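Local coordinates for putative lipoprotein (Clostridium perfringens ATCC 13124, PDB 4R7R) that is of unknown function but is a putative lipoprotein, possibly lipid-binding, built as a small alpha-beta fold around one antiparallel sheet, at residues A[8-13]-A[93-98]; A[12-17]-A[79-84]; A[25-30]-A[70-75]; A[56-61]-A[101-106]. All blocks are in the same frame, centred on the assembly; numbering follows the deposited sequence.

All four contacts draw on one antiparallel sheet, in which strands 24-29, 70-75, 80-85, 90-95, 103-106 and 58-59 lie in that order. Contacts 3 and 4 pair strands toward its two ends, on opposite sides of the chain's centre, with their own centres about 19 Å apart. Contacts 1 and 2 are about 5 Å apart between centres; both use helix 9-17, which lies against the neighbouring strands 90-95 and 80-85. Along the chain, contact 3 is nested inside the loops closed by contacts 1 and 2, whereas contact 4 interleaves with each of the others. Residues far apart in sequence are thus tied into a single compact domain.

Contact 1. Residues A[8-13]-A[93-98]; sequences NYHTKN and LYPWDS
Pro95 CD lies over one face of the His10 imidazole, 3.3 Å from the ring centroid and 16° off its normal, a CH-pi contact displaced toward the ND1-CE1 side (ND1 to CD 3.2 Å). Tyr9 CD1 covers the opposite face, so the imidazole is sandwiched between a proline methylene and an aromatic CH of its own helix. His10 CG stands beside the backbone N (chi1 -73°), which swings the ring off the helix toward the end of the strand and brings NE2 to water 1, 3.0 Å away, which donates to Ser98 O. NE2 also has a weak hydrogen bond to Arg101 O. Deeper in, Leu93 carries its branch against the first helical turn: CD2 is 4.1 Å from His10 CB, and CD1 is 3.7 Å from Thr11 OG1, whose hydrogen bond goes to Asp103 OD2. Tyr94 turns its phenol away from the helix and toward Asp84 and Lys71. Helix 9-17 begins here, its axis 7.6 Å from that of strand 93-95. The strand runs into the type I turn Pro95-Ser98 and is flanked in the sheet by strands 80-85 and 103-106, the latter also receiving His10 N through Asp103.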
# COMPACT_ATOMS: atom_id res chain seq x y z
N ASN A 8 -1.27 -7.82 11.00
CA ASN A 8 -1.89 -7.68 9.69
C ASN A 8 -3.36 -7.26 9.71
O ASN A 8 -4.06 -7.45 8.71
CB ASN A 8 -1.79 -8.99 8.94
CG ASN A 8 -2.55 -10.09 9.60
OD1 ASN A 8 -2.76 -10.06 10.82
ND2 ASN A 8 -3.00 -11.06 8.82
N TYR A 9 -3.82 -6.69 10.82
CA TYR A 9 -5.22 -6.32 11.01
C TYR A 9 -5.83 -5.60 9.81
O TYR A 9 -6.87 -6.02 9.30
CB TYR A 9 -5.38 -5.45 12.26
CG TYR A 9 -6.81 -5.04 12.55
CD1 TYR A 9 -7.32 -3.80 12.12
CD2 TYR A 9 -7.67 -5.88 13.27
CE1 TYR A 9 -8.63 -3.43 12.40
CE2 TYR A 9 -8.99 -5.51 13.55
CZ TYR A 9 -9.45 -4.29 13.11
OH TYR A 9 -10.75 -3.93 13.38
N HIS A 10 -5.20 -4.52 9.36
CA HIS A 10 -5.83 -3.66 8.36
C HIS A 10 -5.75 -4.27 6.97
O HIS A 10 -6.61 -4.02 6.12
CB HIS A 10 -5.20 -2.26 8.33
CG HIS A 10 -5.57 -1.40 9.49
ND1 HIS A 10 -6.87 -1.19 9.89
CD2 HIS A 10 -4.80 -0.68 10.34
CE1 HIS A 10 -6.88 -0.38 10.93
NE2 HIS A 10 -5.64 -0.05 11.22
N THR A 11 -4.71 -5.05 6.73
CA THR A 11 -4.52 -5.68 5.42
C THR A 11 -5.56 -6.78 5.17
O THR A 11 -6.08 -6.92 4.07
CB THR A 11 -3.11 -6.28 5.29
OG1 THR A 11 -2.14 -5.27 5.57
CG2 THR A 11 -2.89 -6.85 3.89
N LYS A 12 -5.86 -7.54 6.21
CA LYS A 12 -6.90 -8.55 6.15
C LYS A 12 -8.26 -7.92 5.81
O LYS A 12 -9.02 -8.47 5.02
CB LYS A 12 -6.94 -9.32 7.48
CG LYS A 12 -8.22 -10.08 7.75
CD LYS A 12 -8.02 -11.03 8.92
CE LYS A 12 -6.79 -11.90 8.70
NZ LYS A 12 -6.82 -13.15 9.50
N ASN A 13 -8.53 -6.76 6.39
CA ASN A 13 -9.78 -6.06 6.10
C ASN A 13 -9.82 -5.52 4.69
O ASN A 13 -10.85 -5.60 4.02
CB ASN A 13 -10.01 -4.94 7.11
CG ASN A 13 -10.47 -5.47 8.45
OD1 ASN A 13 -10.95 -6.60 8.55
ND2 ASN A 13 -10.32 -4.66 9.50
N LEU A 93 -0.02 0.64 5.86
CA LEU A 93 -1.33 0.41 5.29
C LEU A 93 -2.38 0.61 6.38
O LEU A 93 -2.27 0.03 7.48
CB LEU A 93 -1.40 -1.01 4.69
CG LEU A 93 -2.56 -1.39 3.75
CD1 LEU A 93 -2.18 -2.63 2.94
CD2 LEU A 93 -3.86 -1.63 4.51
N TYR A 94 -3.40 1.41 6.07
CA TYR A 94 -4.39 1.77 7.06
C TYR A 94 -5.63 2.40 6.41
O TYR A 94 -5.54 2.90 5.28
CB TYR A 94 -3.78 2.72 8.10
CG TYR A 94 -3.13 3.97 7.53
CD1 TYR A 94 -3.82 5.17 7.48
CD2 TYR A 94 -1.80 3.95 7.07
CE1 TYR A 94 -3.24 6.32 6.97
CE2 TYR A 94 -1.21 5.09 6.57
CZ TYR A 94 -1.92 6.28 6.52
OH TYR A 94 -1.33 7.43 6.02
N PRO A 95 -6.78 2.34 7.11
CA PRO A 95 -7.96 3.01 6.55
C PRO A 95 -7.73 4.51 6.58
O PRO A 95 -7.00 5.00 7.47
CB PRO A 95 -9.11 2.58 7.47
CG PRO A 95 -8.47 2.10 8.73
CD PRO A 95 -7.06 1.67 8.39
N TRP A 96 -8.32 5.23 5.64
CA TRP A 96 -8.00 6.64 5.44
C TRP A 96 -8.33 7.50 6.66
O TRP A 96 -7.72 8.54 6.88
CB TRP A 96 -8.76 7.18 4.22
CG TRP A 96 -10.21 7.38 4.51
CD1 TRP A 96 -11.13 6.40 4.81
CD2 TRP A 96 -10.91 8.62 4.56
NE1 TRP A 96 -12.36 6.97 5.03
CE2 TRP A 96 -12.26 8.33 4.88
CE3 TRP A 96 -10.54 9.95 4.35
CZ2 TRP A 96 -13.23 9.32 5.00
CZ3 TRP A 96 -11.51 10.95 4.47
CH2 TRP A 96 -12.84 10.63 4.79
N ASP A 97 -9.30 7.07 7.44
CA ASP A 97 -9.80 7.86 8.56
C ASP A 97 -9.37 7.28 9.91
O ASP A 97 -9.90 7.67 10.95
CB ASP A 97 -11.34 7.97 8.49
CG ASP A 97 -12.03 6.62 8.66
OD1 ASP A 97 -13.21 6.58 9.11
OD2 ASP A 97 -11.39 5.58 8.34
N SER A 98 -8.44 6.33 9.90
CA SER A 98 -7.95 5.86 11.18
C SER A 98 -6.56 5.31 11.11
O SER A 98 -6.35 4.15 10.73
CB SER A 98 -8.86 4.80 11.77
OG SER A 98 -8.33 4.47 13.04
O HOH W 1 -5.51 2.61 12.56

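Contact 2. Residues A[12-17]-A[79-84]; sequences KNLSEL and EKYVID
Helix 12-17 passes strand 80-84 with their axes 10.3 Å apart at closest approach and their directions 125° apart, a separation wide enough for a layer of side chains between them. The nearest CA atoms are those of Leu14 and Tyr81, 7.4 Å apart. Tyr81 carries most of the contact on the strand side. Its ring reaches from the strand toward the helix and slides past Leu14 in the opposite direction, so that Leu14 CD1 comes down over one face, 4.0 Å from the ring centroid, as a CH-pi contact. The methyl sits off-centre, closest to the root of the ring at CG, while Leu14 CB borders the CD2-CE2 side. Leu14 gains this position by extending CG away from its backbone N (chi1 176°) and then folding CD1 back (chi2 62°). One turn later the Leu17 side chain crosses that of Tyr81 at about a right angle, with CD1 3.8 Å from Tyr81 CE1 and 4.0 Å from Glu79 CG; the bent chain of Glu79 offers its methylenes rather than its carboxylate. At the far end of the phenol, Tyr81 OH is 3.4 Å from Asn13 CB. Water 2 joins the two polar ends: it accepts from Asn13 ND2 at 3.0 Å and lies 2.9 Å from Tyr81 OH. Leu14 and Leu17 also touch Leu76, and Tyr81 touches Leu93. The helix is thus held to the sheet mainly by apolar contact over an aromatic ring, while water meets the hydroxyl of the buried Tyr81 beside the partly exposed Asn13.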
# COMPACT_ATOMS: atom_id res chain seq x y z
N LYS A 12 -5.86 -7.54 6.21
CA LYS A 12 -6.90 -8.55 6.15
C LYS A 12 -8.26 -7.92 5.81
O LYS A 12 -9.02 -8.47 5.02
CB LYS A 12 -6.94 -9.32 7.48
CG LYS A 12 -8.22 -10.08 7.75
CD LYS A 12 -8.02 -11.03 8.92
CE LYS A 12 -6.79 -11.90 8.70
NZ LYS A 12 -6.82 -13.15 9.50
N ASN A 13 -8.53 -6.76 6.39
CA ASN A 13 -9.78 -6.06 6.10
C ASN A 13 -9.82 -5.52 4.69
O ASN A 13 -10.85 -5.60 4.02
CB ASN A 13 -10.01 -4.94 7.11
CG ASN A 13 -10.47 -5.47 8.45
OD1 ASN A 13 -10.95 -6.60 8.55
ND2 ASN A 13 -10.32 -4.66 9.50
N LEU A 14 -8.70 -4.98 4.23
CA LEU A 14 -8.64 -4.47 2.88
C LEU A 14 -8.80 -5.63 1.92
O LEU A 14 -9.56 -5.56 0.95
CB LEU A 14 -7.32 -3.74 2.63
CG LEU A 14 -7.15 -3.26 1.19
CD1 LEU A 14 -8.25 -2.25 0.87
CD2 LEU A 14 -5.77 -2.67 0.97
N SER A 15 -8.09 -6.72 2.22
CA SER A 15 -8.07 -7.92 1.40
C SER A 15 -9.47 -8.47 1.17
O SER A 15 -9.80 -8.89 0.06
CB SER A 15 -7.18 -8.98 2.03
OG SER A 15 -7.22 -10.19 1.30
N GLU A 16 -10.30 -8.46 2.22
CA GLU A 16 -11.70 -8.86 2.12
C GLU A 16 -12.50 -7.90 1.24
O GLU A 16 -13.38 -8.31 0.48
CB GLU A 16 -12.34 -8.95 3.51
CG GLU A 16 -13.87 -8.86 3.52
CD GLU A 16 -14.55 -10.11 2.98
OE1 GLU A 16 -13.92 -11.19 3.00
OE2 GLU A 16 -15.73 -10.03 2.54
N LEU A 17 -12.18 -6.61 1.33
CA LEU A 17 -12.88 -5.61 0.54
C LEU A 17 -12.48 -5.61 -0.95
O LEU A 17 -13.35 -5.45 -1.80
CB LEU A 17 -12.64 -4.22 1.15
CG LEU A 17 -13.28 -4.03 2.53
CD1 LEU A 17 -12.78 -2.75 3.16
CD2 LEU A 17 -14.78 -4.01 2.39
N GLU A 79 -15.45 2.34 1.48
CA GLU A 79 -14.22 2.56 2.23
C GLU A 79 -13.10 3.18 1.40
O GLU A 79 -13.08 3.06 0.18
CB GLU A 79 -13.72 1.23 2.80
CG GLU A 79 -14.49 0.74 4.02
CD GLU A 79 -13.91 1.29 5.31
OE1 GLU A 79 -14.51 1.03 6.39
OE2 GLU A 79 -12.86 1.98 5.25
N LYS A 80 -12.16 3.83 2.08
CA LYS A 80 -10.90 4.22 1.45
C LYS A 80 -9.71 3.75 2.30
O LYS A 80 -9.70 3.89 3.53
CB LYS A 80 -10.82 5.75 1.23
CG LYS A 80 -9.38 6.19 0.83
CD LYS A 80 -9.30 7.50 0.04
CE LYS A 80 -8.94 8.70 0.91
NZ LYS A 80 -8.82 9.94 0.10
N TYR A 81 -8.70 3.18 1.65
CA TYR A 81 -7.50 2.79 2.36
C TYR A 81 -6.29 3.54 1.82
O TYR A 81 -6.29 4.05 0.69
CB TYR A 81 -7.30 1.28 2.29
CG TYR A 81 -8.10 0.49 3.34
CD1 TYR A 81 -9.48 0.47 3.32
CD2 TYR A 81 -7.45 -0.25 4.32
CE1 TYR A 81 -10.20 -0.24 4.26
CE2 TYR A 81 -8.16 -0.97 5.27
CZ TYR A 81 -9.53 -0.96 5.24
OH TYR A 81 -10.25 -1.67 6.18
N VAL A 82 -5.25 3.61 2.63
CA VAL A 82 -4.06 4.34 2.28
C VAL A 82 -2.86 3.41 2.40
O VAL A 82 -2.76 2.65 3.36
CB VAL A 82 -3.88 5.60 3.18
CG1 VAL A 82 -2.56 6.26 2.94
CG2 VAL A 82 -5.02 6.59 2.95
N ILE A 83 -1.97 3.45 1.41
CA ILE A 83 -0.68 2.80 1.55
C ILE A 83 0.43 3.85 1.41
O ILE A 83 0.52 4.54 0.38
CB ILE A 83 -0.46 1.69 0.50
CG1 ILE A 83 -1.66 0.74 0.45
CG2 ILE A 83 0.83 0.92 0.80
CD1 ILE A 83 -1.56 -0.29 -0.66
N ASP A 84 1.25 3.99 2.44
CA ASP A 84 2.38 4.90 2.35
C ASP A 84 3.60 4.13 1.86
O ASP A 84 3.91 3.06 2.39
CB ASP A 84 2.65 5.58 3.71
CG ASP A 84 1.55 6.56 4.12
OD1 ASP A 84 0.90 7.14 3.21
OD2 ASP A 84 1.33 6.76 5.34
O HOH W 2 -9.26 -1.90 8.93

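Contact 3. Residues A[25-30]-A[70-75]; sequences IRLLDM and YKIFID
Leu27 and Ile72 lie side by side and point the same way, Leu27 CD2 3.4 Å from Ile72 CG1, in the tightly packed half of this strand pair. Ile25 CG2 meets Ile72 CG2 at 3.6 Å on the same face, which helices 45-52 and 116-125 cover: Ile25 and Ile74 touch Ile46, and Leu27 touches Val123 and Phe124. Between the strands, paired backbone bonds link Arg26 with Phe73 and Leu28 with Lys71; Phe73 N to Arg26 O, at 2.7 Å and 174°, is nearly straight. This is a regular antiparallel ladder inside the larger sheet, with strand 24-29 between 35-37 and 70-75. The face bearing Arg26, Leu28, Lys71 and Phe73 is the more solvent-exposed one, all four being partly exposed. There Phe73 CB lies over one face of the Arg26 guanidinium, 3.6 Å from NH2, and the guanidinium and phenyl planes are only 9° apart. A bend at chi3 (-47°) helps turn the guanidinium edge to Asp75: NH2 forms a salt bridge with OD1 at 2.6 Å, on the carboxylate's syn side, while the NE to OD2 bond is weak. Arg26 NH1 goes on to Glu35, and Lys71 NZ reaches across to Asp84.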
# COMPACT_ATOMS: atom_id res chain seq x y z
N ILE A 25 -7.47 3.66 -7.94
CA ILE A 25 -6.26 4.02 -7.22
C ILE A 25 -5.79 5.41 -7.60
O ILE A 25 -5.81 5.80 -8.76
CB ILE A 25 -5.13 3.02 -7.48
CG1 ILE A 25 -5.53 1.63 -6.99
CG2 ILE A 25 -3.87 3.46 -6.76
CD1 ILE A 25 -4.54 0.55 -7.40
N ARG A 26 -5.38 6.17 -6.60
CA ARG A 26 -4.78 7.46 -6.81
C ARG A 26 -3.39 7.46 -6.23
O ARG A 26 -3.20 7.03 -5.11
CB ARG A 26 -5.60 8.55 -6.14
CG ARG A 26 -6.32 9.41 -7.11
CD ARG A 26 -7.27 10.34 -6.38
NE ARG A 26 -8.08 9.65 -5.37
CZ ARG A 26 -8.04 9.93 -4.07
NH1 ARG A 26 -7.22 10.87 -3.62
NH2 ARG A 26 -8.82 9.26 -3.23
N LEU A 27 -2.43 7.91 -7.02
CA LEU A 27 -1.05 8.04 -6.57
C LEU A 27 -0.71 9.50 -6.31
O LEU A 27 -1.01 10.38 -7.13
CB LEU A 27 -0.09 7.46 -7.60
CG LEU A 27 -0.14 5.97 -7.91
CD1 LEU A 27 1.06 5.58 -8.76
CD2 LEU A 27 -0.15 5.17 -6.63
N LEU A 28 -0.08 9.76 -5.16
CA LEU A 28 0.42 11.09 -4.83
C LEU A 28 1.95 11.08 -4.65
O LEU A 28 2.47 10.34 -3.81
CB LEU A 28 -0.26 11.60 -3.56
CG LEU A 28 0.16 13.00 -3.11
CD1 LEU A 28 -0.34 14.01 -4.12
CD2 LEU A 28 -0.39 13.31 -1.73
N ASP A 29 2.65 11.91 -5.43
CA ASP A 29 4.10 12.11 -5.27
C ASP A 29 4.35 13.02 -4.05
O ASP A 29 3.89 14.16 -4.03
CB ASP A 29 4.69 12.71 -6.56
CG ASP A 29 6.23 12.73 -6.59
OD1 ASP A 29 6.86 13.04 -5.56
OD2 ASP A 29 6.83 12.45 -7.67
N MSE A 30 5.06 12.52 -3.04
CA MSE A 30 5.23 13.29 -1.80
C MSE A 30 6.34 14.34 -1.87
O MSE A 30 6.56 15.07 -0.91
CB MSE A 30 5.51 12.34 -0.62
CG MSE A 30 4.30 11.53 -0.18
SE MSE A 30 2.73 12.65 0.05
CE MSE A 30 3.02 13.14 1.92
N TYR A 70 5.76 8.06 -1.66
CA TYR A 70 4.50 8.10 -2.38
C TYR A 70 3.35 7.71 -1.46
O TYR A 70 3.54 6.99 -0.46
CB TYR A 70 4.49 7.14 -3.57
CG TYR A 70 5.55 7.38 -4.62
CD1 TYR A 70 5.43 8.42 -5.54
CD2 TYR A 70 6.66 6.54 -4.70
CE1 TYR A 70 6.40 8.62 -6.52
CE2 TYR A 70 7.62 6.74 -5.68
CZ TYR A 70 7.49 7.78 -6.58
OH TYR A 70 8.46 7.97 -7.54
N LYS A 71 2.16 8.13 -1.86
CA LYS A 71 0.95 7.78 -1.15
C LYS A 71 -0.04 7.19 -2.15
O LYS A 71 -0.34 7.79 -3.20
CB LYS A 71 0.38 9.02 -0.47
CG LYS A 71 -0.22 8.78 0.89
CD LYS A 71 -0.60 10.11 1.58
CE LYS A 71 -1.19 9.85 2.95
NZ LYS A 71 -0.16 9.41 3.91
N ILE A 72 -0.51 5.99 -1.84
CA ILE A 72 -1.50 5.30 -2.65
C ILE A 72 -2.91 5.36 -2.00
O ILE A 72 -3.13 4.86 -0.88
CB ILE A 72 -1.07 3.83 -2.87
CG1 ILE A 72 0.31 3.78 -3.54
CG2 ILE A 72 -2.13 3.07 -3.66
CD1 ILE A 72 0.84 2.35 -3.91
N PHE A 73 -3.85 5.98 -2.69
CA PHE A 73 -5.24 6.04 -2.22
C PHE A 73 -6.07 5.00 -2.93
O PHE A 73 -6.31 5.10 -4.14
CB PHE A 73 -5.83 7.44 -2.42
CG PHE A 73 -5.20 8.47 -1.55
CD1 PHE A 73 -5.58 8.60 -0.23
CD2 PHE A 73 -4.18 9.27 -2.03
CE1 PHE A 73 -4.99 9.53 0.60
CE2 PHE A 73 -3.58 10.21 -1.22
CZ PHE A 73 -3.99 10.34 0.11
N ILE A 74 -6.49 3.99 -2.19
CA ILE A 74 -7.32 2.94 -2.74
C ILE A 74 -8.77 3.24 -2.38
O ILE A 74 -9.17 3.22 -1.21
CB ILE A 74 -6.92 1.56 -2.22
CG1 ILE A 74 -5.46 1.28 -2.54
CG2 ILE A 74 -7.80 0.49 -2.84
CD1 ILE A 74 -4.91 0.06 -1.84
N ASP A 75 -9.54 3.55 -3.41
CA ASP A 75 -10.91 3.98 -3.24
C ASP A 75 -11.82 2.82 -3.61
O ASP A 75 -12.00 2.51 -4.79
CB ASP A 75 -11.21 5.21 -4.11
CG ASP A 75 -10.15 6.32 -3.95
OD1 ASP A 75 -10.22 7.04 -2.93
OD2 ASP A 75 -9.26 6.48 -4.83

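Contact 4. Residues A[56-61]-A[101-106]; sequences SNFINE and RKDYLS
Residues 57-61 run against 101-106 with end-to-end directions 139° apart, and the chains come nearest at Phe58 and Leu105, whose CA atoms are 4.5 Å apart. Backbone bonds flank that pair, Ser106 N to Asn57 O at 2.8 Å and Ile59 N to Tyr104 O at 2.8 Å; the second donor is tilted 35° from the carbonyl plane. Water 3 bridges Ile59 O and Tyr104 N in place of a direct bond. Asn57 adds a side-chain bond, ND2 to Ser106 O at 3.1 Å; Asp109 shares ND2, and OD1 takes Lys54 N, which fixes the rotation of the amide. Phe58 and Leu105 lie side by side and point the same way, with Phe58 CE1 3.6 Å from Leu105 CD2. Strand 58-59 is short and weakly bonded, an outermost strand of the antiparallel sheet; 103-106 separates it from 90-95. On the other face Ile59 crosses Tyr104 at about a right angle: CG1 stands between its own backbone N and carbonyl carbon (chi1 62°) and comes 3.7 Å from Tyr104 CB. Past the paired residues, the chain folds over the phenol. Glu61 CA sits above the centre of the Tyr104 ring, 3.8 Å from the centroid, as a CH-pi contact, and Glu61 CG nears CE2. Water 4 joins Glu61 OE2 to Lys102 N and lies near Tyr104 OH, but Glu61 is poorly ordered, so its contacts are less certain. Within 101-106, Arg101 grips Asp103 OD1 end-on with NH1 and NH2, NH2 at 2.7 Å.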
# COMPACT_ATOMS: atom_id res chain seq x y z
N SER A 56 5.13 -13.47 7.21
CA SER A 56 6.42 -12.91 7.61
C SER A 56 6.67 -11.53 7.01
O SER A 56 7.64 -10.86 7.37
CB SER A 56 7.54 -13.87 7.21
OG SER A 56 7.45 -14.20 5.84
N ASN A 57 5.82 -11.10 6.08
CA ASN A 57 5.91 -9.77 5.51
C ASN A 57 5.44 -8.70 6.49
O ASN A 57 5.76 -7.53 6.33
CB ASN A 57 5.08 -9.68 4.23
CG ASN A 57 5.66 -10.51 3.11
OD1 ASN A 57 5.03 -11.47 2.66
ND2 ASN A 57 6.84 -10.14 2.65
N PHE A 58 4.65 -9.10 7.48
CA PHE A 58 4.09 -8.16 8.45
C PHE A 58 5.03 -7.96 9.62
O PHE A 58 5.34 -8.91 10.34
CB PHE A 58 2.73 -8.66 8.93
CG PHE A 58 1.72 -8.76 7.84
CD1 PHE A 58 0.99 -7.65 7.44
CD2 PHE A 58 1.54 -9.96 7.15
CE1 PHE A 58 0.06 -7.73 6.40
CE2 PHE A 58 0.61 -10.06 6.11
CZ PHE A 58 -0.14 -8.93 5.74
N ILE A 59 5.49 -6.73 9.81
CA ILE A 59 6.42 -6.45 10.89
C ILE A 59 5.83 -5.50 11.93
O ILE A 59 4.73 -4.97 11.75
CB ILE A 59 7.73 -5.86 10.34
CG1 ILE A 59 7.46 -4.53 9.64
CG2 ILE A 59 8.36 -6.84 9.39
CD1 ILE A 59 8.68 -3.86 9.12
N ASN A 60 6.56 -5.28 13.01
CA ASN A 60 6.13 -4.39 14.09
C ASN A 60 6.25 -2.90 13.76
O ASN A 60 6.94 -2.51 12.81
CB ASN A 60 6.94 -4.68 15.35
CG ASN A 60 6.68 -6.07 15.91
OD1 ASN A 60 5.68 -6.30 16.60
ND2 ASN A 60 7.56 -7.01 15.60
N GLU A 61 5.56 -2.09 14.55
CA GLU A 61 5.66 -0.63 14.46
C GLU A 61 7.11 -0.18 14.50
O GLU A 61 7.88 -0.62 15.35
CB GLU A 61 4.90 0.04 15.60
CG GLU A 61 3.42 0.22 15.36
CD GLU A 61 2.82 1.32 16.22
OE1 GLU A 61 3.52 1.80 17.15
OE2 GLU A 61 1.67 1.72 15.96
N ARG A 101 -3.16 3.07 14.41
CA ARG A 101 -2.30 1.90 14.33
C ARG A 101 -2.27 1.35 12.92
O ARG A 101 -3.20 0.68 12.46
CB ARG A 101 -2.76 0.82 15.31
CG ARG A 101 -2.00 -0.47 15.17
CD ARG A 101 -2.98 -1.63 15.11
NE ARG A 101 -2.39 -2.88 14.62
CZ ARG A 101 -2.31 -3.20 13.34
NH1 ARG A 101 -1.77 -4.38 12.98
NH2 ARG A 101 -2.76 -2.36 12.41
N LYS A 102 -1.19 1.67 12.22
CA LYS A 102 -1.03 1.22 10.85
C LYS A 102 -0.50 -0.20 10.83
O LYS A 102 0.15 -0.62 11.78
CB LYS A 102 -0.07 2.15 10.11
CG LYS A 102 -0.38 3.62 10.30
CD LYS A 102 0.79 4.49 9.89
CE LYS A 102 0.36 5.95 9.91
NZ LYS A 102 1.47 6.90 9.63
N ASP A 103 -0.80 -0.94 9.77
CA ASP A 103 -0.08 -2.15 9.41
C ASP A 103 1.33 -1.80 8.88
O ASP A 103 1.49 -0.82 8.14
CB ASP A 103 -0.84 -2.94 8.33
CG ASP A 103 -1.91 -3.88 8.89
OD1 ASP A 103 -2.41 -3.70 10.04
OD2 ASP A 103 -2.27 -4.81 8.13
N TYR A 104 2.33 -2.59 9.24
CA TYR A 104 3.68 -2.38 8.72
C TYR A 104 4.10 -3.63 7.98
O TYR A 104 4.03 -4.74 8.53
CB TYR A 104 4.68 -2.06 9.85
CG TYR A 104 4.44 -0.73 10.53
CD1 TYR A 104 5.29 0.36 10.30
CD2 TYR A 104 3.36 -0.55 11.40
CE1 TYR A 104 5.08 1.60 10.94
CE2 TYR A 104 3.12 0.67 12.03
CZ TYR A 104 3.98 1.74 11.80
OH TYR A 104 3.74 2.95 12.42
N LEU A 105 4.55 -3.46 6.75
CA LEU A 105 5.01 -4.58 5.95
C LEU A 105 6.37 -4.29 5.34
O LEU A 105 6.63 -3.17 4.92
CB LEU A 105 4.01 -4.91 4.84
CG LEU A 105 2.51 -5.05 5.11
CD1 LEU A 105 1.81 -3.73 5.29
CD2 LEU A 105 1.85 -5.79 3.96
N SER A 106 7.23 -5.31 5.32
CA SER A 106 8.42 -5.30 4.47
C SER A 106 8.14 -6.16 3.24
O SER A 106 7.59 -7.26 3.35
CB SER A 106 9.64 -5.83 5.22
OG SER A 106 10.76 -5.96 4.35
O HOH W 3 1.93 -4.61 11.28
O HOH W 4 0.74 2.89 13.52